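Local atomic coordinates of trigger factor (Thermotoga maritima, PDB entry 2NSC), a protein that acts as a ribosome-associated chaperone that probably keeps newly made polypeptides open and isomerises their prolyl peptide bonds, the ribosome-binding N-terminal domain being the part in this chain. Residues 17-22 and 68-73; 32-37 and 63-68. One frame throughout, in Å; residues are numbered along the deposited sequence.

Interaction 1: residues 17-22 and 68-73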
ATOM      1  N   TYR A  17      -1.562  11.332  -2.321  1.00 18.46           N
ATOM      2  CA  TYR A  17      -0.350  10.868  -1.643  1.00 18.12           C
ATOM      3  C   TYR A  17       0.264   9.747  -2.462  1.00 18.59           C
ATOM      4  O   TYR A  17      -0.407   8.780  -2.770  1.00 19.02           O
ATOM      5  CB  TYR A  17      -0.684  10.361  -0.232  1.00 17.61           C
ATOM      6  CG  TYR A  17      -0.985  11.458   0.757  1.00 18.33           C
ATOM      7  CD1 TYR A  17      -0.010  11.868   1.676  1.00 20.97           C
ATOM      8  CD2 TYR A  17      -2.220  12.121   0.757  1.00 17.32           C
ATOM      9  CE1 TYR A  17      -0.260  12.898   2.605  1.00 20.45           C
ATOM     10  CE2 TYR A  17      -2.495  13.169   1.672  1.00 18.29           C
ATOM     11  CZ  TYR A  17      -1.504  13.546   2.594  1.00 20.00           C
ATOM     12  OH  TYR A  17      -1.730  14.537   3.505  1.00 18.94           O
ATOM     13  N   VAL A  18       1.533   9.894  -2.824  1.00 18.61           N
ATOM     14  CA  VAL A  18       2.296   8.860  -3.530  1.00 18.66           C
ATOM     15  C   VAL A  18       3.395   8.366  -2.586  1.00 18.93           C
ATOM     16  O   VAL A  18       4.204   9.157  -2.087  1.00 18.53           O
ATOM     17  CB  VAL A  18       2.920   9.422  -4.830  1.00 18.77           C
ATOM     18  CG1 VAL A  18       3.807   8.375  -5.527  1.00 18.46           C
ATOM     19  CG2 VAL A  18       1.822   9.908  -5.782  1.00 19.15           C
ATOM     20  N   PHE A  19       3.414   7.060  -2.350  1.00 19.03           N
ATOM     21  CA  PHE A  19       4.288   6.468  -1.357  1.00 19.02           C
ATOM     22  C   PHE A  19       5.496   5.824  -2.021  1.00 20.20           C
ATOM     23  O   PHE A  19       5.374   5.198  -3.075  1.00 19.82           O
ATOM     24  CB  PHE A  19       3.528   5.448  -0.499  1.00 17.58           C
ATOM     25  CG  PHE A  19       2.344   6.031   0.217  1.00 16.94           C
ATOM     26  CD1 PHE A  19       2.501   6.668   1.439  1.00 15.31           C
ATOM     27  CD2 PHE A  19       1.068   5.987  -0.354  1.00 13.78           C
ATOM     28  CE1 PHE A  19       1.395   7.231   2.103  1.00 14.79           C
ATOM     29  CE2 PHE A  19      -0.028   6.532   0.304  1.00 15.92           C
ATOM     30  CZ  PHE A  19       0.135   7.172   1.537  1.00 14.12           C
ATOM     31  N   GLY A  20       6.654   5.984  -1.378  1.00 20.97           N
ATOM     32  CA  GLY A  20       7.906   5.467  -1.893  1.00 22.66           C
ATOM     33  C   GLY A  20       8.158   4.028  -1.482  1.00 23.44           C
ATOM     34  O   GLY A  20       7.431   3.477  -0.659  1.00 23.36           O
ATOM     35  N   ALA A  21       9.193   3.427  -2.060  1.00 23.51           N
ATOM     36  CA  ALA A  21       9.544   2.032  -1.795  1.00 23.92           C
ATOM     37  C   ALA A  21       9.775   1.699  -0.304  1.00 23.96           C
ATOM     38  O   ALA A  21       9.446   0.597   0.149  1.00 23.81           O
ATOM     39  CB  ALA A  21      10.780   1.635  -2.636  1.00 24.51           C
ATOM     40  N   GLU A  22      10.339   2.634   0.453  1.00 23.90           N
ATOM     41  CA  GLU A  22      10.652   2.369   1.860  1.00 24.08           C
ATOM     42  C   GLU A  22       9.380   2.288   2.720  1.00 23.14           C
ATOM     43  O   GLU A  22       9.251   1.401   3.565  1.00 22.84           O
ATOM     44  CB  GLU A  22      11.621   3.422   2.398  1.00 24.82           C
ATOM     45  CG  GLU A  22      11.952   3.296   3.894  1.00 29.61           C
ATOM     46  CD  GLU A  22      12.477   1.908   4.307  1.00 34.18           C
ATOM     47  OE1 GLU A  22      13.574   1.499   3.836  1.00 36.24           O
ATOM     48  OE2 GLU A  22      11.798   1.236   5.129  1.00 36.04           O
ATOM     49  N   ASP A  68      -4.000  -0.238   3.683  1.00 18.81           N
ATOM     50  CA  ASP A  68      -4.575   0.179   4.988  1.00 18.46           C
ATOM     51  C   ASP A  68      -3.516   0.856   5.849  1.00 18.71           C
ATOM     52  O   ASP A  68      -3.747   1.912   6.408  1.00 18.05           O
ATOM     53  CB  ASP A  68      -5.114  -1.014   5.785  1.00 17.76           C
ATOM     54  CG  ASP A  68      -6.458  -1.512   5.277  1.00 20.37           C
ATOM     55  OD1 ASP A  68      -7.166  -0.752   4.577  1.00 22.07           O
ATOM     56  OD2 ASP A  68      -6.809  -2.675   5.578  1.00 19.97           O
ATOM     57  N   PHE A  69      -2.354   0.216   5.967  1.00 18.77           N
ATOM     58  CA  PHE A  69      -1.290   0.773   6.780  1.00 19.58           C
ATOM     59  C   PHE A  69      -0.625   2.007   6.160  1.00 20.29           C
ATOM     60  O   PHE A  69      -0.162   2.889   6.886  1.00 20.71           O
ATOM     61  CB  PHE A  69      -0.289  -0.309   7.197  1.00 19.13           C
ATOM     62  CG  PHE A  69      -0.818  -1.210   8.285  1.00 18.74           C
ATOM     63  CD1 PHE A  69      -0.905  -0.747   9.600  1.00 18.73           C
ATOM     64  CD2 PHE A  69      -1.279  -2.499   7.984  1.00 16.05           C
ATOM     65  CE1 PHE A  69      -1.420  -1.572  10.609  1.00 19.87           C
ATOM     66  CE2 PHE A  69      -1.793  -3.319   8.965  1.00 15.80           C
ATOM     67  CZ  PHE A  69      -1.876  -2.867  10.280  1.00 19.04           C
ATOM     68  N   LEU A  70      -0.587   2.090   4.833  1.00 21.02           N
ATOM     69  CA  LEU A  70      -0.095   3.310   4.211  1.00 23.04           C
ATOM     70  C   LEU A  70      -1.021   4.476   4.558  1.00 25.25           C
ATOM     71  O   LEU A  70      -0.551   5.565   4.862  1.00 25.06           O
ATOM     72  CB  LEU A  70       0.061   3.168   2.699  1.00 21.90           C
ATOM     73  CG  LEU A  70       1.245   2.356   2.165  1.00 20.81           C
ATOM     74  CD1 LEU A  70       1.068   2.244   0.673  1.00 18.02           C
ATOM     75  CD2 LEU A  70       2.611   2.999   2.509  1.00 18.18           C
ATOM     76  N   MET A  71      -2.328   4.221   4.521  1.00 28.22           N
ATOM     77  CA  MET A  71      -3.342   5.211   4.862  1.00 32.17           C
ATOM     78  C   MET A  71      -3.076   5.820   6.230  1.00 32.78           C
ATOM     79  O   MET A  71      -3.382   6.984   6.454  1.00 34.10           O
ATOM     80  CB  MET A  71      -4.745   4.588   4.823  1.00 31.96           C
ATOM     81  CG  MET A  71      -5.492   4.771   3.511  1.00 32.97           C
ATOM     82  SD  MET A  71      -7.017   3.756   3.370  1.00 37.18           S
ATOM     83  CE  MET A  71      -7.813   3.954   4.977  1.00 37.57           C
ATOM     84  N   ASP A  72      -2.469   5.048   7.129  1.00 33.67           N
ATOM     85  CA  ASP A  72      -2.173   5.517   8.490  1.00 33.91           C
ATOM     86  C   ASP A  72      -1.040   6.542   8.566  1.00 32.99           C
ATOM     87  O   ASP A  72      -0.700   7.007   9.651  1.00 32.57           O
ATOM     88  CB  ASP A  72      -1.820   4.334   9.419  1.00 34.93           C
ATOM     89  CG  ASP A  72      -2.992   3.382   9.658  1.00 37.20           C
ATOM     90  OD1 ASP A  72      -4.151   3.732   9.317  1.00 40.85           O
ATOM     91  OD2 ASP A  72      -2.747   2.280  10.215  1.00 40.32           O
ATOM     92  N   LEU A  73      -0.426   6.862   7.435  1.00 31.59           N
ATOM     93  CA  LEU A  73       0.645   7.842   7.438  1.00 30.54           C
ATOM     94  C   LEU A  73       0.061   9.225   7.227  1.00 30.19           C
ATOM     95  O   LEU A  73       0.689  10.238   7.549  1.00 30.08           O
ATOM     96  CB  LEU A  73       1.669   7.538   6.346  1.00 30.24           C
ATOM     97  CG  LEU A  73       2.553   6.303   6.521  1.00 30.01           C
ATOM     98  CD1 LEU A  73       3.404   6.097   5.286  1.00 27.53           C
ATOM     99  CD2 LEU A  73       3.431   6.401   7.800  1.00 30.59           C
TER
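Phe19 and Leu70 meet because each carries its CG beside the backbone N, anti to the carbonyl carbon: chi1 of -58° carries the Phe19 ring towards Leu70, chi2 near -85° turns its face to the leucine, and chi1 of -75° in Leu70 sends that side chain up against it. Leu70 CB sits almost squarely over the middle of the Phe19 ring, 4.1 Å from its centroid, in a CH-pi contact. The two methyls lie on the same side of the ring plane, out past its rim near the root of the phenylalanine, with Leu70 CD2 3.8 Å from Phe19 CG and Leu70 CD1 3.9 Å from Phe19 CD2. The side chains thus run past each other in opposite directions, with CB and both methyls of the leucine taking part. Three residues on, Leu73 adds a smaller contact, its CD1 lying obliquely 3.9 Å from Phe19 CE1. Leu70 O, 3.8 Å from Phe19 CZ, is satisfied within its own segment by the N-H of Leu73. Met1 also touches Phe19 and Leu73, while Leu70 leans on Glu23 and Ala27 of helix 21-36. Just past Phe19, Gly20 takes the N-cap position of that helix. This is a strand-to-helix connection packed against Leu70 of helix 62-71 and Leu73 beyond it, joining the antiparallel hairpin to the helical part of the trigger factor ribosome-binding domain.

Interaction 2: residues 32-37 and 63-68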
ATOM      1  N   VAL A  32       2.148  -7.853   7.845  1.00 20.85           N
ATOM      2  CA  VAL A  32       2.578  -9.174   8.329  1.00 20.70           C
ATOM      3  C   VAL A  32       2.338  -9.297   9.840  1.00 21.03           C
ATOM      4  O   VAL A  32       1.770 -10.275  10.314  1.00 21.32           O
ATOM      5  CB  VAL A  32       4.072  -9.446   7.962  1.00 20.41           C
ATOM      6  CG1 VAL A  32       4.571 -10.704   8.604  1.00 19.42           C
ATOM      7  CG2 VAL A  32       4.258  -9.491   6.435  1.00 19.62           C
ATOM      8  N   ARG A  33       2.773  -8.281  10.574  1.00 21.15           N
ATOM      9  CA  ARG A  33       2.593  -8.173  12.021  1.00 21.77           C
ATOM     10  C   ARG A  33       1.116  -8.303  12.409  1.00 21.51           C
ATOM     11  O   ARG A  33       0.764  -9.035  13.324  1.00 21.28           O
ATOM     12  CB  ARG A  33       3.132  -6.809  12.468  1.00 21.45           C
ATOM     13  CG  ARG A  33       3.459  -6.648  13.942  1.00 23.36           C
ATOM     14  CD  ARG A  33       4.283  -5.360  14.128  1.00 22.86           C
ATOM     15  NE  ARG A  33       5.549  -5.528  13.441  1.00 22.89           N
ATOM     16  CZ  ARG A  33       6.183  -4.607  12.728  1.00 22.51           C
ATOM     17  NH1 ARG A  33       5.689  -3.376  12.569  1.00 20.30           N
ATOM     18  NH2 ARG A  33       7.335  -4.945  12.164  1.00 22.40           N
ATOM     19  N   TYR A  34       0.261  -7.574  11.699  1.00 21.57           N
ATOM     20  CA  TYR A  34      -1.166  -7.531  11.991  1.00 21.39           C
ATOM     21  C   TYR A  34      -1.810  -8.898  11.755  1.00 21.14           C
ATOM     22  O   TYR A  34      -2.609  -9.374  12.558  1.00 20.78           O
ATOM     23  CB  TYR A  34      -1.813  -6.479  11.083  1.00 21.33           C
ATOM     24  CG  TYR A  34      -3.311  -6.405  11.188  1.00 21.88           C
ATOM     25  CD1 TYR A  34      -3.923  -5.606  12.162  1.00 22.60           C
ATOM     26  CD2 TYR A  34      -4.124  -7.092  10.293  1.00 21.40           C
ATOM     27  CE1 TYR A  34      -5.316  -5.523  12.262  1.00 22.31           C
ATOM     28  CE2 TYR A  34      -5.516  -7.007  10.386  1.00 22.20           C
ATOM     29  CZ  TYR A  34      -6.101  -6.229  11.376  1.00 21.68           C
ATOM     30  OH  TYR A  34      -7.476  -6.151  11.477  1.00 23.68           O
ATOM     31  N   LEU A  35      -1.461  -9.515  10.630  1.00 21.40           N
ATOM     32  CA  LEU A  35      -2.016 -10.799  10.239  1.00 21.04           C
ATOM     33  C   LEU A  35      -1.578 -11.921  11.172  1.00 22.00           C
ATOM     34  O   LEU A  35      -2.372 -12.820  11.456  1.00 21.99           O
ATOM     35  CB  LEU A  35      -1.635 -11.123   8.806  1.00 20.79           C
ATOM     36  CG  LEU A  35      -2.431 -10.286   7.796  1.00 20.31           C
ATOM     37  CD1 LEU A  35      -1.784 -10.326   6.416  1.00 19.50           C
ATOM     38  CD2 LEU A  35      -3.902 -10.737   7.734  1.00 18.59           C
ATOM     39  N   ASN A  36      -0.335 -11.858  11.655  1.00 22.26           N
ATOM     40  CA  ASN A  36       0.220 -12.902  12.517  1.00 23.49           C
ATOM     41  C   ASN A  36      -0.311 -12.853  13.936  1.00 24.59           C
ATOM     42  O   ASN A  36      -0.179 -13.828  14.685  1.00 25.76           O
ATOM     43  CB  ASN A  36       1.748 -12.851  12.529  1.00 23.34           C
ATOM     44  CG  ASN A  36       2.373 -13.845  11.573  1.00 22.71           C
ATOM     45  OD1 ASN A  36       2.040 -15.029  11.606  1.00 21.82           O
ATOM     46  ND2 ASN A  36       3.301 -13.375  10.726  1.00 20.07           N
ATOM     47  N   GLN A  37      -0.923 -11.731  14.302  1.00 25.31           N
ATOM     48  CA  GLN A  37      -1.625 -11.615  15.575  1.00 26.50           C
ATOM     49  C   GLN A  37      -3.054 -12.188  15.500  1.00 26.54           C
ATOM     50  O   GLN A  37      -3.699 -12.376  16.530  1.00 26.82           O
ATOM     51  CB  GLN A  37      -1.725 -10.148  16.007  1.00 26.17           C
ATOM     52  CG  GLN A  37      -0.412  -9.426  16.320  1.00 27.61           C
ATOM     53  CD  GLN A  37      -0.535  -7.905  16.096  1.00 28.28           C
ATOM     54  OE1 GLN A  37      -1.530  -7.421  15.534  1.00 31.11           O
ATOM     55  NE2 GLN A  37       0.468  -7.153  16.532  1.00 29.37           N
ATOM     56  N   GLN A  63      -2.243  -6.718  -0.656  1.00 25.09           N
ATOM     57  CA  GLN A  63      -2.110  -5.304  -1.013  1.00 24.99           C
ATOM     58  C   GLN A  63      -3.098  -4.413  -0.275  1.00 23.91           C
ATOM     59  O   GLN A  63      -2.788  -3.268   0.032  1.00 23.33           O
ATOM     60  CB  GLN A  63      -2.390  -5.081  -2.504  1.00 24.92           C
ATOM     61  CG  GLN A  63      -1.449  -5.686  -3.493  1.00 26.01           C
ATOM     62  CD  GLN A  63      -1.766  -5.206  -4.902  1.00 27.30           C
ATOM     63  OE1 GLN A  63      -2.654  -4.352  -5.113  1.00 28.99           O
ATOM     64  NE2 GLN A  63      -1.023  -5.724  -5.876  1.00 31.39           N
ATOM     65  N   GLU A  64      -4.314  -4.922  -0.062  1.00 23.12           N
ATOM     66  CA  GLU A  64      -5.357  -4.173   0.640  1.00 22.50           C
ATOM     67  C   GLU A  64      -4.900  -3.820   2.050  1.00 21.51           C
ATOM     68  O   GLU A  64      -5.092  -2.686   2.501  1.00 21.41           O
ATOM     69  CB  GLU A  64      -6.658  -4.973   0.695  1.00 22.63           C
ATOM     70  CG  GLU A  64      -7.277  -5.232  -0.679  1.00 25.36           C
ATOM     71  CD  GLU A  64      -7.440  -3.948  -1.519  1.00 29.95           C
ATOM     72  OE1 GLU A  64      -7.909  -2.905  -0.987  1.00 29.84           O
ATOM     73  OE2 GLU A  64      -7.100  -3.997  -2.725  1.00 31.91           O
ATOM     74  N   TYR A  65      -4.289  -4.794   2.727  1.00 20.38           N
ATOM     75  CA  TYR A  65      -3.731  -4.588   4.067  1.00 19.90           C
ATOM     76  C   TYR A  65      -2.553  -3.629   4.017  1.00 19.23           C
ATOM     77  O   TYR A  65      -2.413  -2.749   4.876  1.00 18.65           O
ATOM     78  CB  TYR A  65      -3.333  -5.930   4.707  1.00 20.09           C
ATOM     79  CG  TYR A  65      -4.513  -6.719   5.257  1.00 19.92           C
ATOM     80  CD1 TYR A  65      -5.246  -6.238   6.361  1.00 19.75           C
ATOM     81  CD2 TYR A  65      -4.922  -7.934   4.665  1.00 20.28           C
ATOM     82  CE1 TYR A  65      -6.347  -6.954   6.891  1.00 18.97           C
ATOM     83  CE2 TYR A  65      -6.051  -8.656   5.189  1.00 19.75           C
ATOM     84  CZ  TYR A  65      -6.743  -8.155   6.303  1.00 19.24           C
ATOM     85  OH  TYR A  65      -7.825  -8.830   6.841  1.00 19.63           O
ATOM     86  N   THR A  66      -1.718  -3.785   2.990  1.00 18.73           N
ATOM     87  CA  THR A  66      -0.613  -2.850   2.775  1.00 18.81           C
ATOM     88  C   THR A  66      -1.119  -1.420   2.617  1.00 18.75           C
ATOM     89  O   THR A  66      -0.591  -0.501   3.242  1.00 18.88           O
ATOM     90  CB  THR A  66       0.299  -3.264   1.600  1.00 18.64           C
ATOM     91  OG1 THR A  66       0.805  -4.585   1.844  1.00 19.53           O
ATOM     92  CG2 THR A  66       1.487  -2.318   1.485  1.00 18.67           C
ATOM     93  N   LEU A  67      -2.163  -1.232   1.818  1.00 18.50           N
ATOM     94  CA  LEU A  67      -2.711   0.091   1.620  1.00 18.50           C
ATOM     95  C   LEU A  67      -3.353   0.628   2.893  1.00 18.71           C
ATOM     96  O   LEU A  67      -3.252   1.825   3.160  1.00 19.66           O
ATOM     97  CB  LEU A  67      -3.707   0.085   0.463  1.00 18.31           C
ATOM     98  CG  LEU A  67      -3.080   0.085  -0.919  1.00 17.96           C
ATOM     99  CD1 LEU A  67      -4.081  -0.475  -1.935  1.00 17.31           C
ATOM    100  CD2 LEU A  67      -2.594   1.490  -1.303  1.00 15.71           C
ATOM    101  N   ASP A  68      -4.000  -0.238   3.683  1.00 18.81           N
ATOM    102  CA  ASP A  68      -4.575   0.179   4.988  1.00 18.46           C
ATOM    103  C   ASP A  68      -3.516   0.856   5.849  1.00 18.71           C
ATOM    104  O   ASP A  68      -3.747   1.912   6.408  1.00 18.05           O
ATOM    105  CB  ASP A  68      -5.114  -1.014   5.785  1.00 17.76           C
ATOM    106  CG  ASP A  68      -6.458  -1.512   5.277  1.00 20.37           C
ATOM    107  OD1 ASP A  68      -7.166  -0.752   4.577  1.00 22.07           O
ATOM    108  OD2 ASP A  68      -6.809  -2.675   5.578  1.00 19.97           O
TER
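An apolar, aromatic-centred contact between two helices, with no hydrogen bond across it, joins the C-terminal part of helix 21-36 to the first half of helix 62-71. Tyr65 is its hub: reaching out from the shorter helix, the ring is met by two consecutive residues of the longer one. Leu35 supplies a methyl, CD2, which stands over one face of the Tyr65 ring but is displaced towards its rim, 3.9 Å from Tyr65 CE2 and 22° off the ring normal as seen from the centroid. Tyr34 comes in obliquely on the same side of the ring plane, by CE1 and CD1 where Leu35 is by CE2 and CZ, its CE2 lying within 3.6 Å of Tyr65 CE1. The planes of the two tyrosines are inclined by 40° with centroids 5.7 Å apart, too oblique for either a stack or a T-shaped pair, and the side chains cross at about a right angle. In the trigger factor ribosome-binding domain helix 21-36 is the long helix leading up to the loop that carries the family's ribosome-binding signature, and the present contact lies near that end; Asn36 OD1 accepts a hydrogen bond from Ile49 N across the base of the loop. Tyr34, with CG anti to the backbone N (chi1 175°), brings its ring to the CE1 side of Tyr65; Leu35, with CG beside the N, brings CD2 to the CE2 side. Leu35 is buried, packing also on Leu54 and Leu58 of helix 51-58 and on Phe62.

How the interactions relate
Both interactions bring helix 62-71 against the two ends of helix 21-36: interaction 1 at the strand connection entering it, interaction 2 at its C-terminal part. Neither is fully core: in each the leucine (Leu70, Leu35) is buried and the central ring (Phe19, Tyr65) partly exposed. Interaction 1 lies nearer the chain centre, about 6 against 10 Å between centres, and uses a plain phenyl ring where interaction 2 uses two hydroxyl-bearing ones. Roles are exchanged: helix 62-71 and the residues just after it give the leucines in interaction 1, but the helix gives the ring in interaction 2. Phe69 CZ, 3.7 Å from Tyr34 CB, bridges them; Asp68, in both ranges but touching across neither, pairs with Arg92.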